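PDB 3S9J: member of DUF4221 family from Bacteroides vulgatus, which is of unknown function but folds as a six-bladed beta-propeller and carries bound sodium ions in the crystal. Local coordinates for residues F18-M31 with H43-F57. Sequence-based numbering, arbitrary orientation. Where two conformers were deposited one is given.
With NA (sodium ion), chain C; NA (sodium ion), chain D; FMT (formic acid), chain K.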
ATOM      1  N   PHE A  18       9.265  -9.618 -16.491  1.00 23.52           N
ATOM      2  CA  PHE A  18       8.252  -9.381 -17.492  1.00 23.78           C
ATOM      3  C   PHE A  18       8.739  -8.355 -18.531  1.00 24.48           C
ATOM      4  O   PHE A  18       8.850  -7.153 -18.236  1.00 24.77           O
ATOM      5  CB  PHE A  18       6.952  -8.869 -16.866  1.00 23.30           C
ATOM      6  CG  PHE A  18       6.377  -9.754 -15.793  1.00 24.71           C
ATOM      7  CD1 PHE A  18       5.538 -10.817 -16.122  1.00 22.59           C
ATOM      8  CD2 PHE A  18       6.606  -9.477 -14.449  1.00 26.21           C
ATOM      9  CE1 PHE A  18       4.988 -11.625 -15.116  1.00 25.74           C
ATOM     10  CE2 PHE A  18       6.077 -10.271 -13.450  1.00 28.90           C
ATOM     11  CZ  PHE A  18       5.252 -11.341 -13.773  1.00 25.55           C
ATOM     12  N   PRO A  19       8.971  -8.799 -19.765  1.00 24.57           N
ATOM     13  CA  PRO A  19       9.365  -7.871 -20.800  1.00 24.39           C
ATOM     14  C   PRO A  19       8.210  -6.957 -21.171  1.00 25.60           C
ATOM     15  O   PRO A  19       7.074  -7.397 -21.284  1.00 24.27           O
ATOM     16  CB  PRO A  19       9.764  -8.774 -21.978  1.00 26.42           C
ATOM     17  CG  PRO A  19      10.041 -10.078 -21.363  1.00 34.20           C
ATOM     18  CD  PRO A  19       9.045 -10.199 -20.252  1.00 29.62           C
ATOM     19  N   LEU A  20       8.527  -5.680 -21.338  1.00 21.90           N
ATOM     20  CA  LEU A  20       7.540  -4.638 -21.618  1.00 21.20           C
ATOM     21  C   LEU A  20       7.855  -3.955 -22.940  1.00 22.00           C
ATOM     22  O   LEU A  20       8.916  -4.141 -23.522  1.00 24.16           O
ATOM     23  CB  LEU A  20       7.550  -3.595 -20.475  1.00 20.85           C
ATOM     24  CG  LEU A  20       7.476  -4.090 -19.015  1.00 23.68           C
ATOM     25  CD1 LEU A  20       7.582  -2.901 -18.034  1.00 26.89           C
ATOM     26  CD2 LEU A  20       6.168  -4.909 -18.731  1.00 19.82           C
ATOM     27  N   ASP A  21       6.935  -3.139 -23.403  1.00 23.10           N
ATOM     28  CA  ASP A  21       7.213  -2.204 -24.472  1.00 24.62           C
ATOM     29  C   ASP A  21       6.561  -0.870 -24.116  1.00 23.44           C
ATOM     30  O   ASP A  21       6.231  -0.636 -22.953  1.00 23.68           O
ATOM     31  CB  ASP A  21       6.754  -2.735 -25.829  1.00 26.34           C
ATOM     32  CG  ASP A  21       5.235  -2.843 -25.967  1.00 26.12           C
ATOM     33  OD1 ASP A  21       4.458  -2.449 -25.071  1.00 25.14           O
ATOM     34  OD2 ASP A  21       4.792  -3.368 -27.013  1.00 30.28           O
ATOM     35  N   GLU A  22       6.392   0.001 -25.101  1.00 24.98           N
ATOM     36  CA  GLU A  22       5.854   1.357 -24.841  1.00 27.00           C
ATOM     37  C   GLU A  22       4.416   1.361 -24.309  1.00 26.14           C
ATOM     38  O   GLU A  22       3.966   2.364 -23.766  1.00 25.51           O
ATOM     39  CB  GLU A  22       5.908   2.203 -26.124  1.00 28.11           C
ATOM     40  CG  GLU A  22       4.939   1.862 -27.199  1.00 34.04           C
ATOM     41  CD  GLU A  22       5.351   0.671 -28.079  1.00 38.29           C
ATOM     42  OE1 GLU A  22       6.467   0.090 -27.879  1.00 34.43           O
ATOM     43  OE2 GLU A  22       4.534   0.353 -28.967  1.00 39.66           O
ATOM     44  N   GLN A  23       3.673   0.260 -24.492  1.00 22.73           N
ATOM     45  CA  GLN A  23       2.303   0.185 -24.004  1.00 22.92           C
ATOM     46  C   GLN A  23       2.161  -0.081 -22.506  1.00 22.34           C
ATOM     47  O   GLN A  23       1.050   0.031 -21.971  1.00 22.75           O
ATOM     48  CB  GLN A  23       1.511  -0.905 -24.755  1.00 25.41           C
ATOM     49  CG  GLN A  23       1.181  -0.547 -26.197  1.00 34.41           C
ATOM     50  CD  GLN A  23      -0.026  -1.378 -26.666  1.00 46.15           C
ATOM     51  OE1 GLN A  23       0.113  -2.578 -26.929  1.00 36.97           O
ATOM     52  NE2 GLN A  23      -1.225  -0.764 -26.687  1.00 44.16           N
ATOM     53  N   THR A  24       3.246  -0.460 -21.839  1.00 20.27           N
ATOM     54  CA  THR A  24       3.193  -0.742 -20.403  1.00 19.51           C
ATOM     55  C   THR A  24       4.351  -0.062 -19.718  1.00 21.62           C
ATOM     56  O   THR A  24       5.493  -0.393 -19.990  1.00 20.63           O
ATOM     57  CB  THR A  24       3.239  -2.266 -20.103  1.00 22.65           C
ATOM     58  OG1 THR A  24       2.334  -2.933 -21.003  1.00 22.07           O
ATOM     59  CG2 THR A  24       2.839  -2.518 -18.610  1.00 20.28           C
ATOM     60  N   TYR A  25       4.078   0.867 -18.798  1.00 20.58           N
ATOM     61  CA  TYR A  25       5.158   1.507 -18.050  1.00 21.18           C
ATOM     62  C   TYR A  25       5.547   0.625 -16.890  1.00 22.57           C
ATOM     63  O   TYR A  25       4.699  -0.103 -16.322  1.00 24.10           O
ATOM     64  CB  TYR A  25       4.715   2.876 -17.547  1.00 20.38           C
ATOM     65  CG  TYR A  25       5.838   3.722 -17.010  1.00 19.81           C
ATOM     66  CD1 TYR A  25       6.908   4.078 -17.819  1.00 25.45           C
ATOM     67  CD2 TYR A  25       5.840   4.143 -15.687  1.00 20.38           C
ATOM     68  CE1 TYR A  25       7.959   4.851 -17.306  1.00 26.85           C
ATOM     69  CE2 TYR A  25       6.860   4.941 -15.187  1.00 24.27           C
ATOM     70  CZ  TYR A  25       7.900   5.288 -16.023  1.00 25.66           C
ATOM     71  OH  TYR A  25       8.937   6.043 -15.562  1.00 27.93           O
ATOM     72  N   TYR A  26       6.829   0.666 -16.508  1.00 19.47           N
ATOM     73  CA  TYR A  26       7.338  -0.325 -15.526  1.00 21.43           C
ATOM     74  C   TYR A  26       6.858  -0.075 -14.104  1.00 20.61           C
ATOM     75  O   TYR A  26       6.947  -0.950 -13.256  1.00 21.53           O
ATOM     76  CB  TYR A  26       8.871  -0.433 -15.528  1.00 19.59           C
ATOM     77  CG  TYR A  26       9.569   0.781 -14.928  1.00 21.10           C
ATOM     78  CD1 TYR A  26       9.856   0.865 -13.571  1.00 21.29           C
ATOM     79  CD2 TYR A  26       9.878   1.857 -15.721  1.00 21.73           C
ATOM     80  CE1 TYR A  26      10.447   1.999 -13.012  1.00 23.43           C
ATOM     81  CE2 TYR A  26      10.499   2.992 -15.173  1.00 23.61           C
ATOM     82  CZ  TYR A  26      10.777   3.033 -13.825  1.00 26.16           C
ATOM     83  OH  TYR A  26      11.358   4.160 -13.314  1.00 28.36           O
ATOM     84  N   LEU A  27       6.385   1.132 -13.834  1.00 20.90           N
ATOM     85  CA  LEU A  27       5.904   1.524 -12.504  0.50 19.54           C
ATOM     86  C   LEU A  27       4.392   1.513 -12.447  1.00 19.40           C
ATOM     87  O   LEU A  27       3.736   2.112 -13.303  1.00 20.91           O
ATOM     88  CB  LEU A  27       6.355   2.941 -12.163  0.50 19.31           C
ATOM     89  CG  LEU A  27       5.829   3.501 -10.835  0.50 20.53           C
ATOM     90  CD1 LEU A  27       6.401   2.689  -9.696  0.50 17.36           C
ATOM     91  CD2 LEU A  27       6.208   4.968 -10.699  0.50 21.37           C
ATOM     92  N   SER A  28       3.858   0.852 -11.415  1.00 18.92           N
ATOM     93  CA  SER A  28       2.475   0.960 -11.032  1.00 19.13           C
ATOM     94  C   SER A  28       2.373   1.276  -9.558  1.00 19.16           C
ATOM     95  O   SER A  28       3.128   0.715  -8.766  1.00 20.40           O
ATOM     96  CB  SER A  28       1.745  -0.366 -11.253  1.00 17.81           C
ATOM     97  OG  SER A  28       0.374  -0.226 -10.790  1.00 18.34           O
ATOM     98  N   LYS A  29       1.427   2.148  -9.202  1.00 19.09           N
ATOM     99  CA  LYS A  29       1.132   2.453  -7.797  1.00 20.35           C
ATOM    100  C   LYS A  29      -0.034   1.642  -7.251  1.00 20.65           C
ATOM    101  O   LYS A  29      -0.403   1.820  -6.094  1.00 21.40           O
ATOM    102  CB  LYS A  29       0.848   3.946  -7.601  1.00 19.83           C
ATOM    103  CG  LYS A  29       2.083   4.815  -7.892  1.00 20.41           C
ATOM    104  CD  LYS A  29       1.829   6.273  -7.520  1.00 24.55           C
ATOM    105  CE  LYS A  29       3.046   7.151  -7.687  1.00 30.54           C
ATOM    106  NZ  LYS A  29       2.653   8.619  -7.454  1.00 28.28           N
ATOM    107  N   SER A  30      -0.583   0.741  -8.058  1.00 18.91           N
ATOM    108  CA  SER A  30      -1.710  -0.083  -7.632  1.00 18.71           C
ATOM    109  C   SER A  30      -1.587  -1.466  -8.298  1.00 18.91           C
ATOM    110  O   SER A  30      -2.234  -1.767  -9.328  1.00 19.95           O
ATOM    111  CB  SER A  30      -3.008   0.604  -7.981  1.00 18.81           C
ATOM    112  OG  SER A  30      -4.133  -0.093  -7.414  1.00 19.12           O
HETATM  113  N   MSE A  31      -0.717  -2.282  -7.710  1.00 19.64           N
HETATM  114  CA  MSE A  31      -0.438  -3.620  -8.230  1.00 18.76           C
HETATM  115  C   MSE A  31      -0.653  -4.622  -7.110  1.00 21.14           C
HETATM  116  O   MSE A  31      -0.136  -4.463  -6.020  1.00 21.90           O
HETATM  117  CB  MSE A  31       0.991  -3.785  -8.800  1.00 23.46           C
HETATM  118  CG  MSE A  31       2.061  -3.136  -8.092  1.00 28.46           C
HETATM  119 SE   MSE A  31       3.711  -4.133  -8.684  0.75 27.50          SE
HETATM  120  CE  MSE A  31       3.793  -5.176  -6.999  1.00 25.76           C
ATOM    121  N   HIS A  43      -2.296  -8.090 -10.899  1.00 20.97           N
ATOM    122  CA  HIS A  43      -3.108  -6.975 -11.364  1.00 19.78           C
ATOM    123  C   HIS A  43      -2.190  -5.747 -11.341  1.00 20.58           C
ATOM    124  O   HIS A  43      -1.686  -5.384 -10.288  1.00 21.11           O
ATOM    125  CB  HIS A  43      -4.254  -6.771 -10.404  1.00 20.62           C
ATOM    126  CG  HIS A  43      -5.054  -5.518 -10.628  1.00 21.04           C
ATOM    127  ND1 HIS A  43      -6.343  -5.550 -11.120  1.00 22.17           N
ATOM    128  CD2 HIS A  43      -4.771  -4.208 -10.385  1.00 19.78           C
ATOM    129  CE1 HIS A  43      -6.805  -4.313 -11.211  1.00 24.62           C
ATOM    130  NE2 HIS A  43      -5.888  -3.481 -10.744  1.00 20.89           N
ATOM    131  N   PHE A  44      -1.980  -5.104 -12.475  1.00 18.46           N
ATOM    132  CA  PHE A  44      -1.015  -4.015 -12.554  1.00 18.29           C
ATOM    133  C   PHE A  44      -1.695  -2.822 -13.203  1.00 19.18           C
ATOM    134  O   PHE A  44      -1.871  -2.788 -14.412  1.00 19.01           O
ATOM    135  CB  PHE A  44       0.178  -4.503 -13.360  1.00 19.17           C
ATOM    136  CG  PHE A  44       1.342  -3.528 -13.492  1.00 20.13           C
ATOM    137  CD1 PHE A  44       1.371  -2.579 -14.513  1.00 19.78           C
ATOM    138  CD2 PHE A  44       2.445  -3.650 -12.665  1.00 20.27           C
ATOM    139  CE1 PHE A  44       2.488  -1.740 -14.682  1.00 24.37           C
ATOM    140  CE2 PHE A  44       3.560  -2.804 -12.840  1.00 21.01           C
ATOM    141  CZ  PHE A  44       3.569  -1.867 -13.861  1.00 21.91           C
ATOM    142  N   GLU A  45      -2.095  -1.853 -12.384  1.00 18.90           N
ATOM    143  CA  GLU A  45      -2.731  -0.663 -12.907  1.00 19.00           C
ATOM    144  C   GLU A  45      -1.709   0.105 -13.718  1.00 21.45           C
ATOM    145  O   GLU A  45      -0.669   0.447 -13.210  1.00 22.20           O
ATOM    146  CB  GLU A  45      -3.282   0.227 -11.817  1.00 20.08           C
ATOM    147  CG  GLU A  45      -4.040   1.423 -12.374  1.00 17.46           C
ATOM    148  CD  GLU A  45      -4.596   2.283 -11.266  1.00 25.04           C
ATOM    149  OE1 GLU A  45      -5.337   1.733 -10.429  1.00 23.18           O
ATOM    150  OE2 GLU A  45      -4.299   3.486 -11.238  1.00 24.04           O
ATOM    151  N   ASN A  46      -2.005   0.376 -14.965  1.00 18.78           N
ATOM    152  CA  ASN A  46      -1.016   0.989 -15.891  1.00 16.99           C
ATOM    153  C   ASN A  46      -1.545   2.363 -16.285  1.00 19.27           C
ATOM    154  O   ASN A  46      -1.984   2.586 -17.424  1.00 19.85           O
ATOM    155  CB  ASN A  46      -0.882   0.041 -17.092  1.00 20.55           C
ATOM    156  CG  ASN A  46       0.120   0.500 -18.123  1.00 20.42           C
ATOM    157  OD1 ASN A  46       1.214   0.977 -17.780  1.00 19.95           O
ATOM    158  ND2 ASN A  46      -0.239   0.345 -19.413  1.00 19.72           N
ATOM    159  N   THR A  47      -1.503   3.276 -15.310  1.00 18.56           N
ATOM    160  CA  THR A  47      -2.071   4.618 -15.489  1.00 19.25           C
ATOM    161  C   THR A  47      -1.010   5.706 -15.351  1.00 21.25           C
ATOM    162  O   THR A  47      -1.340   6.905 -15.323  1.00 24.41           O
ATOM    163  CB  THR A  47      -3.200   4.882 -14.460  1.00 20.73           C
ATOM    164  OG1 THR A  47      -2.711   4.569 -13.158  1.00 20.94           O
ATOM    165  CG2 THR A  47      -4.436   4.013 -14.813  1.00 22.45           C
ATOM    166  N   GLN A  48       0.257   5.320 -15.246  1.00 20.77           N
ATOM    167  CA  GLN A  48       1.325   6.335 -15.181  1.00 21.94           C
ATOM    168  C   GLN A  48       1.518   6.997 -16.538  1.00 22.27           C
ATOM    169  O   GLN A  48       1.261   6.422 -17.592  1.00 20.17           O
ATOM    170  CB  GLN A  48       2.643   5.752 -14.712  1.00 22.78           C
ATOM    171  CG  GLN A  48       2.611   5.260 -13.280  1.00 23.09           C
ATOM    172  CD  GLN A  48       2.382   6.361 -12.272  1.00 28.74           C
ATOM    173  OE1 GLN A  48       1.506   6.271 -11.415  1.00 39.09           O
ATOM    174  NE2 GLN A  48       3.124   7.382 -12.385  1.00 29.65           N
ATOM    175  N   LYS A  49       1.966   8.234 -16.502  1.00 22.74           N
ATOM    176  CA  LYS A  49       2.273   8.952 -17.717  1.00 24.35           C
ATOM    177  C   LYS A  49       1.109   9.003 -18.656  1.00 23.37           C
ATOM    178  O   LYS A  49       0.005   9.318 -18.221  1.00 22.83           O
ATOM    179  CB  LYS A  49       3.609   8.436 -18.344  1.00 25.28           C
ATOM    180  CG  LYS A  49       4.767   8.521 -17.405  1.00 25.07           C
ATOM    181  CD  LYS A  49       6.092   8.145 -18.149  1.00 29.83           C
ATOM    182  CE  LYS A  49       7.305   8.630 -17.451  1.00 44.00           C
ATOM    183  NZ  LYS A  49       8.477   8.463 -18.378  1.00 45.34           N
ATOM    184  N   SER A  50       1.273   8.707 -19.942  1.00 23.91           N
ATOM    185  CA  SER A  50       0.188   8.815 -20.898  0.50 24.28           C
ATOM    186  C   SER A  50      -0.655   7.547 -20.968  1.00 24.50           C
ATOM    187  O   SER A  50      -1.610   7.475 -21.712  1.00 27.62           O
ATOM    188  CB  SER A  50       0.750   9.133 -22.294  0.50 26.40           C
ATOM    189  OG  SER A  50       1.574   8.073 -22.741  0.50 26.34           O
ATOM    190  N   LEU A  51      -0.260   6.521 -20.218  1.00 21.55           N
ATOM    191  CA  LEU A  51      -0.934   5.231 -20.294  0.60 19.87           C
ATOM    192  C   LEU A  51      -2.197   5.243 -19.454  1.00 20.42           C
ATOM    193  O   LEU A  51      -2.293   5.962 -18.470  1.00 20.91           O
ATOM    194  CB  LEU A  51      -0.023   4.116 -19.795  0.60 22.23           C
ATOM    195  CG  LEU A  51       1.254   4.022 -20.644  0.60 25.09           C
ATOM    196  CD1 LEU A  51       2.204   3.140 -19.996  0.60 26.29           C
ATOM    197  CD2 LEU A  51       0.933   3.563 -22.077  0.60 17.22           C
ATOM    198  N   TYR A  52      -3.169   4.439 -19.850  1.00 20.61           N
ATOM    199  CA  TYR A  52      -4.437   4.387 -19.100  1.00 22.70           C
ATOM    200  C   TYR A  52      -5.199   3.086 -19.340  1.00 20.18           C
ATOM    201  O   TYR A  52      -6.185   3.037 -20.082  1.00 23.62           O
ATOM    202  CB  TYR A  52      -5.284   5.593 -19.477  1.00 21.33           C
ATOM    203  CG  TYR A  52      -6.321   6.018 -18.453  1.00 18.90           C
ATOM    204  CD1 TYR A  52      -5.938   6.591 -17.254  1.00 21.14           C
ATOM    205  CD2 TYR A  52      -7.684   5.873 -18.706  1.00 18.07           C
ATOM    206  CE1 TYR A  52      -6.888   7.042 -16.333  1.00 23.09           C
ATOM    207  CE2 TYR A  52      -8.641   6.306 -17.766  1.00 20.58           C
ATOM    208  CZ  TYR A  52      -8.224   6.915 -16.605  1.00 24.75           C
ATOM    209  OH  TYR A  52      -9.166   7.402 -15.717  1.00 24.95           O
ATOM    210  N   ASP A  53      -4.726   2.028 -18.694  1.00 20.31           N
ATOM    211  CA  ASP A  53      -5.364   0.729 -18.710  1.00 20.64           C
ATOM    212  C   ASP A  53      -4.887  -0.110 -17.536  1.00 19.87           C
ATOM    213  O   ASP A  53      -4.151   0.368 -16.678  1.00 20.39           O
ATOM    214  CB  ASP A  53      -5.196   0.022 -20.069  1.00 21.09           C
ATOM    215  CG  ASP A  53      -3.737  -0.279 -20.452  1.00 23.51           C
ATOM    216  OD1 ASP A  53      -2.878  -0.471 -19.569  1.00 24.86           O
ATOM    217  OD2 ASP A  53      -3.472  -0.318 -21.701  1.00 23.15           O
ATOM    218  N   ILE A  54      -5.357  -1.349 -17.469  1.00 20.51           N
ATOM    219  CA  ILE A  54      -4.867  -2.283 -16.497  1.00 19.60           C
ATOM    220  C   ILE A  54      -4.262  -3.462 -17.246  1.00 20.92           C
ATOM    221  O   ILE A  54      -4.879  -4.016 -18.164  1.00 23.12           O
ATOM    222  CB  ILE A  54      -6.001  -2.772 -15.564  1.00 19.49           C
ATOM    223  CG1 ILE A  54      -6.547  -1.610 -14.726  1.00 22.02           C
ATOM    224  CG2 ILE A  54      -5.527  -3.915 -14.628  1.00 21.25           C
ATOM    225  CD1 ILE A  54      -7.939  -1.909 -14.134  1.00 22.99           C
ATOM    226  N   VAL A  55      -3.064  -3.857 -16.833  1.00 18.93           N
ATOM    227  CA  VAL A  55      -2.414  -5.029 -17.374  1.00 18.87           C
ATOM    228  C   VAL A  55      -2.451  -6.131 -16.327  1.00 20.50           C
ATOM    229  O   VAL A  55      -2.192  -5.893 -15.143  1.00 20.72           O
ATOM    230  CB  VAL A  55      -0.968  -4.703 -17.766  1.00 19.91           C
ATOM    231  CG1 VAL A  55      -0.153  -5.960 -18.121  1.00 21.52           C
ATOM    232  CG2 VAL A  55      -0.968  -3.677 -18.902  1.00 19.48           C
ATOM    233  N   ILE A  56      -2.746  -7.353 -16.776  1.00 20.07           N
ATOM    234  CA  ILE A  56      -2.684  -8.496 -15.920  1.00 20.54           C
ATOM    235  C   ILE A  56      -1.489  -9.334 -16.343  1.00 22.66           C
ATOM    236  O   ILE A  56      -1.401  -9.730 -17.510  1.00 22.83           O
ATOM    237  CB  ILE A  56      -3.976  -9.361 -16.042  1.00 21.62           C
ATOM    238  CG1 ILE A  56      -5.230  -8.523 -15.778  1.00 24.52           C
ATOM    239  CG2 ILE A  56      -3.868 -10.619 -15.114  1.00 20.71           C
ATOM    240  CD1 ILE A  56      -5.298  -7.843 -14.399  1.00 21.08           C
ATOM    241  N   PHE A  57      -0.552  -9.567 -15.426  1.00 21.74           N
ATOM    242  CA  PHE A  57       0.606 -10.385 -15.700  1.00 21.44           C
ATOM    243  C   PHE A  57       0.413 -11.820 -15.213  1.00 23.25           C
ATOM    244  O   PHE A  57      -0.050 -12.033 -14.110  1.00 22.68           O
ATOM    245  CB  PHE A  57       1.859  -9.846 -15.024  1.00 23.40           C
ATOM    246  CG  PHE A  57       2.383  -8.548 -15.606  1.00 21.80           C
ATOM    247  CD1 PHE A  57       3.078  -8.525 -16.816  1.00 25.14           C
ATOM    248  CD2 PHE A  57       2.210  -7.371 -14.939  1.00 24.53           C
ATOM    249  CE1 PHE A  57       3.554  -7.339 -17.340  1.00 22.47           C
ATOM    250  CE2 PHE A  57       2.718  -6.192 -15.434  1.00 21.62           C
ATOM    251  CZ  PHE A  57       3.406  -6.157 -16.618  1.00 22.20           C
TER
HETATM  252 NA    NA C 401       7.316   0.398 -21.121  1.00 25.09          NA
HETATM  253 NA    NA D 402      -7.277   3.768 -22.034  1.00 24.63          NA
HETATM  254  C   FMT K 409      13.071   3.689 -10.353  1.00 31.05           C
HETATM  255  O1  FMT K 409      13.817   4.036  -9.392  1.00 32.11           O
HETATM  256  O2  FMT K 409      12.129   4.371 -10.783  1.00 32.97           O
HETATM  257  O   HOH W   1       5.908   2.649 -21.427  1.00 37.54           O
HETATM  258  O   HOH W   2      -1.436   1.093 -22.933  1.00 34.59           O
HETATM  259  O   HOH W   3      10.814   6.931 -17.077  1.00 51.21           O
HETATM  260  O   HOH W   4       8.515   1.282 -19.230  1.00 21.79           O
HETATM  261  O   HOH W   5       1.862   2.552 -15.451  1.00 21.78           O
HETATM  262  O   HOH W   6      -0.176   3.619 -11.075  1.00 29.60           O
HETATM  263  O   HOH W   7      -7.545   1.556 -22.779  1.00 24.92           O
HETATM  264  O   HOH W   8      -5.182   3.998 -23.163  1.00 27.24           O
HETATM  265  O   HOH W   9      -7.471   6.258 -22.335  1.00 28.32           O
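N46, F44 and S28 carry a contact in which a loop packs across a beta hairpin: the connection that follows strand 8-19 drapes over the hairpin formed by strands 39-46 and 53-58. N46 works with both ends of its amide. ND2 donates to Q23 O at 2.9 Å, in the carbonyl plane and on a lone pair, and also to D53 OD1; OD1 accepts from Y25 N at 3.0 Å, the donor lying 25° from the plane of the N46 side-chain carbonyl. CG stands opposite the backbone N (chi1 -179°), which brings the amide up to the main chain of Q23 to Y25. A leucine in its place would probably leave Q23 O and Y25 N without these mates and let the loop shift. The chain here is passing from one propeller blade to the next: strand 8-19 pairs with strand 354-364 in the closing blade, whereas M31 enters the following four-stranded sheet and forms an antiparallel non-hydrogen-bonded pair with F44. The ring of F44 is clamped, with S28 CB 3.4 Å above the centre of one face and F57 CE2 against the other. S28 OG donates to E45 O at 2.7 Å and accepts from S30 N, an ST turn. Further out, K49 CD makes a CH-pi contact over a face of Y25, 4.1 Å from the ring centroid. Alongside, D21 O and T24 O bind a sodium ion together with N353.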